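Local coordinates for protein LINE-1 ORF1P (Homo sapiens, PDB 2W7A) that binds single-stranded nucleic acids and acts as a nucleic acid chaperone on its own transcript, a role essential for LINE-1 retrotransposition, at residues Pro35-Gln40 with Glu76-Ala81; Ala41-Gln46 with Val72-Lys77. One frame throughout, in Å; residues are numbered along the deposited sequence.

Contact 1 of 2, residues Pro35-Gln40 with Glu76-Ala81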
loop_
_atom_site.group_PDB
_atom_site.type_symbol
_atom_site.label_atom_id
_atom_site.label_comp_id
_atom_site.label_asym_id
_atom_site.label_seq_id
_atom_site.Cartn_x
_atom_site.Cartn_y
_atom_site.Cartn_z
ATOM N N PRO A 35 -6.443 8.271 10.385
ATOM C CA PRO A 35 -6.204 8.318 11.835
ATOM C C PRO A 35 -7.024 7.344 12.673
ATOM O O PRO A 35 -6.566 6.937 13.741
ATOM C CB PRO A 35 -6.486 9.809 12.184
ATOM C CG PRO A 35 -7.473 10.279 11.070
ATOM C CD PRO A 35 -6.899 9.566 9.847
ATOM N N ASN A 36 -8.249 7.040 12.266
ATOM C CA ASN A 36 -9.013 6.100 13.075
ATOM C C ASN A 36 -8.460 4.694 12.926
ATOM O O ASN A 36 -8.361 3.966 13.885
ATOM C CB ASN A 36 -10.490 6.240 12.778
ATOM C CG ASN A 36 -11.043 7.593 13.348
ATOM O OD1 ASN A 36 -10.630 8.055 14.413
ATOM N ND2 ASN A 36 -11.941 8.160 12.663
ATOM N N LEU A 37 -8.057 4.322 11.730
ATOM C CA LEU A 37 -7.374 3.050 11.567
ATOM C C LEU A 37 -6.033 3.041 12.355
ATOM O O LEU A 37 -5.689 2.048 12.995
ATOM C CB LEU A 37 -7.153 2.794 10.077
ATOM C CG LEU A 37 -8.339 2.515 9.184
ATOM C CD1 LEU A 37 -7.771 2.210 7.781
ATOM C CD2 LEU A 37 -9.166 1.378 9.736
ATOM N N ALA A 38 -5.297 4.153 12.353
ATOM C CA ALA A 38 -4.026 4.225 13.069
ATOM C C ALA A 38 -4.222 4.023 14.591
ATOM O O ALA A 38 -3.474 3.327 15.258
ATOM C CB ALA A 38 -3.374 5.583 12.792
ATOM N N ARG A 39 -5.280 4.645 15.128
ATOM C CA ARG A 39 -5.539 4.602 16.551
ATOM C C ARG A 39 -5.897 3.186 16.942
ATOM O O ARG A 39 -5.478 2.712 18.017
ATOM C CB ARG A 39 -6.665 5.563 16.901
ATOM C CG ARG A 39 -7.023 5.562 18.363
ATOM C CD ARG A 39 -8.240 6.437 18.586
ATOM N NE ARG A 39 -8.753 6.183 19.936
ATOM C CZ ARG A 39 -8.208 6.672 21.032
ATOM N NH1 ARG A 39 -7.156 7.470 20.968
ATOM N NH2 ARG A 39 -8.719 6.360 22.216
ATOM N N GLN A 40 -6.675 2.520 16.095
ATOM C CA GLN A 40 -7.214 1.192 16.442
ATOM C C GLN A 40 -6.161 0.122 16.310
ATOM O O GLN A 40 -6.154 -0.880 17.063
ATOM C CB GLN A 40 -8.438 0.860 15.606
ATOM C CG GLN A 40 -9.670 1.713 15.996
ATOM C CD GLN A 40 -10.169 1.483 17.430
ATOM O OE1 GLN A 40 -9.904 2.289 18.336
ATOM N NE2 GLN A 40 -10.926 0.397 17.632
ATOM N N GLU A 76 -11.311 -3.600 2.143
ATOM C CA GLU A 76 -12.365 -2.797 1.523
ATOM C C GLU A 76 -12.527 -1.480 2.264
ATOM O O GLU A 76 -12.823 -0.454 1.639
ATOM C CB GLU A 76 -13.689 -3.593 1.511
ATOM C CG GLU A 76 -13.626 -4.780 0.567
ATOM C CD GLU A 76 -14.878 -5.544 0.404
ATOM O OE1 GLU A 76 -15.929 -5.053 0.865
ATOM O OE2 GLU A 76 -14.779 -6.693 -0.129
ATOM N N LYS A 77 -12.416 -1.522 3.569
ATOM C CA LYS A 77 -12.482 -0.282 4.364
ATOM C C LYS A 77 -11.394 0.686 3.937
ATOM O O LYS A 77 -11.659 1.915 3.774
ATOM C CB LYS A 77 -12.334 -0.610 5.841
ATOM C CG LYS A 77 -12.570 0.541 6.824
ATOM C CD LYS A 77 -12.464 0.020 8.295
ATOM C CE LYS A 77 -13.316 -1.195 8.603
ATOM N NZ LYS A 77 -12.564 -2.497 8.562
HETATM N N MSE A 78 -10.141 0.219 3.789
HETATM C CA MSE A 78 -9.056 1.098 3.378
HETATM C C MSE A 78 -9.299 1.674 1.978
HETATM O O MSE A 78 -9.068 2.856 1.722
HETATM C CB MSE A 78 -7.734 0.312 3.371
HETATM C CG MSE A 78 -6.579 1.101 2.774
HETATM SE SE MSE A 78 -4.880 0.886 3.693
HETATM C CE MSE A 78 -5.876 1.176 5.263
ATOM N N LEU A 79 -9.767 0.815 1.067
ATOM C CA LEU A 79 -10.051 1.271 -0.277
ATOM C C LEU A 79 -11.144 2.360 -0.283
ATOM O O LEU A 79 -11.028 3.378 -0.984
ATOM C CB LEU A 79 -10.369 0.120 -1.193
ATOM C CG LEU A 79 -9.216 -0.736 -1.621
ATOM C CD1 LEU A 79 -9.711 -1.928 -2.405
ATOM C CD2 LEU A 79 -8.216 0.054 -2.451
ATOM N N ARG A 80 -12.219 2.154 0.496
ATOM C CA ARG A 80 -13.310 3.099 0.524
ATOM C C ARG A 80 -12.811 4.399 1.114
ATOM O O ARG A 80 -13.207 5.475 0.638
ATOM C CB ARG A 80 -14.480 2.565 1.389
ATOM C CG ARG A 80 -15.392 1.553 0.727
ATOM C CD ARG A 80 -16.757 1.580 1.412
ATOM N NE ARG A 80 -16.658 1.413 2.854
ATOM C CZ ARG A 80 -16.399 0.245 3.443
ATOM N NH1 ARG A 80 -16.299 -0.823 2.716
ATOM N NH2 ARG A 80 -16.340 0.153 4.767
ATOM N N ALA A 81 -12.028 4.337 2.183
ATOM C CA ALA A 81 -11.514 5.554 2.815
ATOM C C ALA A 81 -10.638 6.339 1.820
ATOM O O ALA A 81 -10.714 7.560 1.722
ATOM C CB ALA A 81 -10.752 5.181 4.052
#
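L37 is the residue through which the short helix 35-40 leans on helix 72-85, reaching M78 and K77 in the RNA recognition motif (RRM) domain of ORF1p. Helix 72-85 is the second long helix of this fold, packed against one face of its antiparallel sheet; the one-and-a-half turns of 35-40 follow closely on the first, helix 19-33. The nearest CA atoms, of L37 and M78, are 8.6 Å apart, and with only 135 Å² buried the junction rests on side chains alone.

From the CA of L37, the bond to CB already points at the other helix. CG then lies anti to the carbonyl carbon (chi1 -69°), carrying the fork farther across the gap, and its two methyl groups take separate partners. CD1 turns to the methyl CE of M78, which is present as selenomethionine. The modelled separation of CD1 and this CE, 3.3 Å, is tight for two carbons, but M78 has two deposited conformers, so the exact value is doubtful. M78 starts off to one side, and bends at chi2 and chi3 bring its methyl round to the leucine; its flexible, unbranched selenoether chain suits a buried place that also touches F34, L6 and L97. A branched leucine suits the other side, because it serves two neighbours at once. Its second methyl meets K77, whose aliphatic chain runs extended from CB as far as CD before it bends, so a partly exposed lysine offers methylenes here: L37 CD2 lies 3.8 Å from K77 CD.

Contact 2 of 2, residues Ala41-Gln46 with Val72-Lys77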
loop_
_atom_site.group_PDB
_atom_site.type_symbol
_atom_site.label_atom_id
_atom_site.label_comp_id
_atom_site.label_asym_id
_atom_site.label_seq_id
_atom_site.Cartn_x
_atom_site.Cartn_y
_atom_site.Cartn_z
ATOM N N ALA A 41 -5.232 0.333 15.402
ATOM C CA ALA A 41 -4.078 -0.558 15.232
ATOM C C ALA A 41 -4.512 -2.008 15.040
ATOM O O ALA A 41 -3.952 -2.923 15.650
ATOM C CB ALA A 41 -3.087 -0.422 16.399
ATOM N N ASN A 42 -5.544 -2.210 14.223
ATOM C CA ASN A 42 -5.984 -3.564 13.909
ATOM C C ASN A 42 -5.980 -3.825 12.411
ATOM O O ASN A 42 -6.798 -4.576 11.913
ATOM C CB ASN A 42 -7.369 -3.863 14.480
ATOM C CG ASN A 42 -7.693 -5.363 14.473
ATOM O OD1 ASN A 42 -6.831 -6.230 14.763
ATOM N ND2 ASN A 42 -8.942 -5.675 14.138
ATOM N N VAL A 43 -5.072 -3.180 11.702
ATOM C CA VAL A 43 -4.864 -3.504 10.312
ATOM C C VAL A 43 -3.795 -4.612 10.391
ATOM O O VAL A 43 -2.695 -4.416 10.905
ATOM C CB VAL A 43 -4.348 -2.292 9.495
ATOM C CG1 VAL A 43 -4.372 -2.563 8.015
ATOM C CG2 VAL A 43 -5.064 -0.922 9.815
ATOM N N GLN A 44 -4.154 -5.799 9.925
ATOM C CA GLN A 44 -3.338 -6.975 10.063
ATOM C C GLN A 44 -2.848 -7.248 8.663
ATOM O O GLN A 44 -3.335 -8.107 7.984
ATOM C CB GLN A 44 -4.211 -8.128 10.624
ATOM C CG GLN A 44 -5.192 -7.668 11.761
ATOM C CD GLN A 44 -6.183 -8.746 12.209
ATOM O OE1 GLN A 44 -5.781 -9.748 12.792
ATOM N NE2 GLN A 44 -7.477 -8.529 11.960
ATOM N N ILE A 45 -1.911 -6.436 8.207
ATOM C CA ILE A 45 -1.373 -6.618 6.873
ATOM C C ILE A 45 -0.520 -7.868 7.029
ATOM O O ILE A 45 0.266 -7.995 7.987
ATOM C CB ILE A 45 -0.682 -5.334 6.418
ATOM C CG1 ILE A 45 -1.775 -4.334 6.000
ATOM C CG2 ILE A 45 0.285 -5.604 5.237
ATOM C CD1 ILE A 45 -1.347 -2.868 5.939
ATOM N N GLN A 46 -0.805 -8.862 6.194
ATOM C CA GLN A 46 -0.035 -10.117 6.127
ATOM C C GLN A 46 1.231 -10.180 5.258
ATOM O O GLN A 46 2.230 -10.767 5.643
ATOM C CB GLN A 46 -0.898 -11.182 5.524
ATOM C CG GLN A 46 -1.991 -11.647 6.447
ATOM C CD GLN A 46 -2.753 -12.811 5.879
ATOM O OE1 GLN A 46 -2.733 -13.052 4.671
ATOM N NE2 GLN A 46 -3.431 -13.550 6.749
ATOM N N VAL A 72 -10.703 -9.376 4.450
ATOM C CA VAL A 72 -11.226 -8.710 3.264
ATOM C C VAL A 72 -11.986 -7.454 3.643
ATOM O O VAL A 72 -11.910 -6.429 2.956
ATOM C CB VAL A 72 -12.116 -9.692 2.439
ATOM C CG1 VAL A 72 -12.772 -9.020 1.251
ATOM C CG2 VAL A 72 -11.264 -10.874 2.000
ATOM N N GLU A 73 -12.715 -7.502 4.739
ATOM C CA GLU A 73 -13.421 -6.304 5.173
ATOM C C GLU A 73 -12.487 -5.122 5.403
ATOM O O GLU A 73 -12.869 -3.956 5.115
ATOM C CB GLU A 73 -14.217 -6.614 6.448
ATOM C CG GLU A 73 -15.206 -5.476 6.853
ATOM C CD GLU A 73 -16.019 -5.798 8.070
ATOM O OE1 GLU A 73 -16.115 -6.993 8.437
ATOM O OE2 GLU A 73 -16.582 -4.843 8.657
HETATM N N MSE A 74 -11.264 -5.385 5.883
HETATM C CA MSE A 74 -10.350 -4.319 6.160
HETATM C C MSE A 74 -9.735 -3.802 4.872
HETATM O O MSE A 74 -9.580 -2.559 4.686
HETATM C CB MSE A 74 -9.268 -4.789 7.112
HETATM C CG MSE A 74 -8.213 -3.781 7.340
HETATM SE SE MSE A 74 -8.826 -2.051 8.131
HETATM C CE MSE A 74 -9.296 -2.749 9.821
ATOM N N LYS A 75 -9.395 -4.690 3.961
ATOM C CA LYS A 75 -9.013 -4.238 2.614
ATOM C C LYS A 75 -10.043 -3.231 2.058
ATOM O O LYS A 75 -9.697 -2.177 1.539
ATOM C CB LYS A 75 -8.859 -5.390 1.651
ATOM C CG LYS A 75 -8.420 -5.033 0.368
ATOM C CD LYS A 75 -8.922 -5.869 -0.600
ATOM C CE LYS A 75 -10.264 -5.362 -1.017
ATOM N NZ LYS A 75 -10.358 -5.245 -2.480
ATOM N N GLU A 76 -11.311 -3.600 2.143
ATOM C CA GLU A 76 -12.365 -2.797 1.523
ATOM C C GLU A 76 -12.527 -1.480 2.264
ATOM O O GLU A 76 -12.823 -0.454 1.639
ATOM C CB GLU A 76 -13.689 -3.593 1.511
ATOM C CG GLU A 76 -13.626 -4.780 0.567
ATOM C CD GLU A 76 -14.878 -5.544 0.404
ATOM O OE1 GLU A 76 -15.929 -5.053 0.865
ATOM O OE2 GLU A 76 -14.779 -6.693 -0.129
ATOM N N LYS A 77 -12.416 -1.522 3.569
ATOM C CA LYS A 77 -12.482 -0.282 4.364
ATOM C C LYS A 77 -11.394 0.686 3.937
ATOM O O LYS A 77 -11.659 1.915 3.774
ATOM C CB LYS A 77 -12.334 -0.610 5.841
ATOM C CG LYS A 77 -12.570 0.541 6.824
ATOM C CD LYS A 77 -12.464 0.020 8.295
ATOM C CE LYS A 77 -13.316 -1.195 8.603
ATOM N NZ LYS A 77 -12.564 -2.497 8.562
#
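M74 meets V43 and N42 where the second long helix of the RRM fold begins, beside the linker that leads from helix 35-40 into the edge strand 45-51. The closest CA atoms, those of V43 and M74, are 6.9 Å apart. The M74 side chain spans the gap to the side chain of V43 and the carbonyl of N42, and no hydrogen bond crosses it.

The apolar part is a single pairing. V43 CG1 sits 4.1 Å from M74 CG, an ordinary loose van der Waals contact, with the two side chains at about a right angle. CG1 stands anti to the backbone N of V43 (chi1 -170°), which directs this branch at the methionine. V43 was modelled in two conformers, so this describes one of them. A beta-branched residue suits an extended linker, and V43 also packs on I30 of helix 19-33 and F69 of strand 64-69, so it lies between the two long helices. In M74, also a selenomethionine, the bond from CA to CB points at the linker, and the side chain touches F69 as well; its long unbranched chain can bend to follow an irregular stretch of backbone.

Contact with a polar group comes from the end of that chain. Bends at chi2 (60°) and chi3 (68°) curl the methyl group toward the linker backbone before V43.

The linker begins at A41, the first residue after helix 35-40 to leave helical geometry, with a positive phi. Two residues beyond V43 the chain enters the sheet, with Q44 already hydrogen-bonded to T70 next to strand 64-69. At the more exposed end of the contact, M74 CE lies 3.7 Å from the carbonyl O of N42.

In the fold
Contacts 1 and 2 lie side by side, their centres about 8 Å apart, on the same side of the domain's centre. On one side they use consecutive pieces of chain, helix 35-40 and then the linker into strand 45-51; on the other both use helix 72-85, sharing E76 and K77. The order reverses: the earlier segment, 35-40, meets the later part of the helix, and 41-46 meets its start. The two join directly, with L37 CD2 3.8 Å from M74 SE. Together they fasten the connection between the first long helix and the edge strand of the RRM onto its second long helix, within a domain required, together with the CTD, for proper RNA binding.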